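Local coordinates for protein hypoxanthine phosphoribosyltransferase (Leishmania donovani, PDB 7CMJ) that converts hypoxanthine and guanine to IMP and GMP in purine salvage, transferring the 5-phosphoribosyl group from 5-phosphoribosylpyrophosphate to the purine, at residues A[128-131]-A[132-135]. Numbering follows the deposited sequence.
Sequences VDSA and ITLQ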
loop_
_atom_site.group_PDB
_atom_site.type_symbol
_atom_site.label_atom_id
_atom_site.label_comp_id
_atom_site.label_asym_id
_atom_site.label_seq_id
_atom_site.Cartn_x
_atom_site.Cartn_y
_atom_site.Cartn_z
ATOM N N VAL A 128 14.412 -16.374 10.217
ATOM C CA VAL A 128 13.697 -15.751 11.327
ATOM C C VAL A 128 14.676 -14.812 12.030
ATOM O O VAL A 128 15.460 -15.242 12.879
ATOM C CB VAL A 128 13.137 -16.794 12.296
ATOM C CG1 VAL A 128 12.495 -16.100 13.488
ATOM C CG2 VAL A 128 12.155 -17.719 11.607
ATOM N N ASP A 129 14.640 -13.520 11.685
ATOM C CA ASP A 129 15.580 -12.573 12.276
ATOM C C ASP A 129 14.992 -11.791 13.444
ATOM O O ASP A 129 15.745 -11.137 14.170
ATOM C CB ASP A 129 16.120 -11.597 11.216
ATOM C CG ASP A 129 17.573 -11.903 10.823
ATOM O OD1 ASP A 129 18.328 -12.491 11.642
ATOM O OD2 ASP A 129 17.963 -11.559 9.685
ATOM N N SER A 130 13.685 -11.857 13.658
ATOM C CA SER A 130 13.082 -11.265 14.848
ATOM C C SER A 130 11.874 -12.112 15.213
ATOM O O SER A 130 10.888 -12.155 14.471
ATOM C CB SER A 130 12.697 -9.804 14.613
ATOM O OG SER A 130 11.651 -9.394 15.483
ATOM N N ALA A 131 11.952 -12.806 16.341
ATOM C CA ALA A 131 10.826 -13.636 16.730
ATOM C C ALA A 131 9.577 -12.792 16.962
ATOM O O ALA A 131 8.475 -13.188 16.565
ATOM C CB ALA A 131 11.183 -14.449 17.968
ATOM N N ILE A 132 9.727 -11.610 17.573
ATOM C CA ILE A 132 8.553 -10.770 17.825
ATOM C C ILE A 132 7.894 -10.350 16.514
ATOM O O ILE A 132 6.661 -10.371 16.394
ATOM C CB ILE A 132 8.897 -9.536 18.689
ATOM C CG1 ILE A 132 10.220 -8.898 18.265
ATOM C CG2 ILE A 132 8.879 -9.885 20.152
ATOM C CD1 ILE A 132 10.360 -7.449 18.703
ATOM N N THR A 133 8.685 -9.952 15.517
ATOM C CA THR A 133 8.034 -9.542 14.283
ATOM C C THR A 133 7.373 -10.727 13.602
ATOM O O THR A 133 6.308 -10.575 12.993
ATOM C CB THR A 133 9.013 -8.869 13.332
ATOM O OG1 THR A 133 10.092 -9.767 13.092
ATOM C CG2 THR A 133 9.556 -7.593 13.938
ATOM N N LEU A 134 7.978 -11.912 13.696
ATOM C CA LEU A 134 7.308 -13.096 13.178
ATOM C C LEU A 134 5.999 -13.318 13.921
ATOM O O LEU A 134 4.958 -13.570 13.300
ATOM C CB LEU A 134 8.208 -14.323 13.288
ATOM C CG LEU A 134 7.670 -15.657 12.735
ATOM C CD1 LEU A 134 6.947 -15.511 11.385
ATOM C CD2 LEU A 134 8.780 -16.699 12.667
ATOM N N GLN A 135 6.029 -13.193 15.253
ATOM C CA GLN A 135 4.797 -13.273 16.032
ATOM C C GLN A 135 3.765 -12.256 15.556
ATOM O O GLN A 135 2.576 -12.580 15.457
ATOM C CB GLN A 135 5.091 -13.071 17.514
ATOM C CG GLN A 135 5.589 -14.309 18.184
ATOM C CD GLN A 135 5.548 -14.200 19.673
ATOM O OE1 GLN A 135 6.585 -14.137 20.324
ATOM N NE2 GLN A 135 4.344 -14.159 20.230
#
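Ser130 and Thr133 meet in an N-terminal helix cap, a local contact formed where the loop following strand 120-125 turns into helix 131-142. Ser130 occupies the N-cap position. Its hydroxyl, swung anti to the backbone N (chi1 155°), reaches forward to the backbone of the first turn. There OG accepts from Thr133 N at 3.0 Å in a nearly straight bond. The carbonyl of the same residue receives two donors. Leu134 N reaches Ser130 O at 3.0 Å in the first i to i+4 bond of the helix, and the hydroxyl of Thr133 donates to it as well, OG1 to O 2.9 Å, tilted from the carbonyl plane. With chi1 of 56°, Thr133 OG1 sits between its own backbone N and carbonyl carbon, which turns the hydroxyl back toward Ser130. Side chain and carbonyl of the cap residue thus both grip the first turn, and the next rung follows with Gln135 N to Ala131 O at 2.8 Å. On the buried side, Leu134 CD2 packs on Val128 CG2 at 3.7 Å, the two side chains crossing at about a right angle; Val163, Leu166 and Val167 add to this apolar patch. Between Val128 and the cap, Asp129, probably the catalytic proton acceptor, forms a salt bridge from OD1 to Lys157 NZ. The loop between strand 120-125 and helix 131-142, with the acidic pair Glu125-Asp126 at its start, is the PRPP-binding motif of type I phosphoribosyltransferases; residues 128-133 probably belong to the GMP site, and in this family the loop and helix start cradle the nucleotide 5'-phosphate.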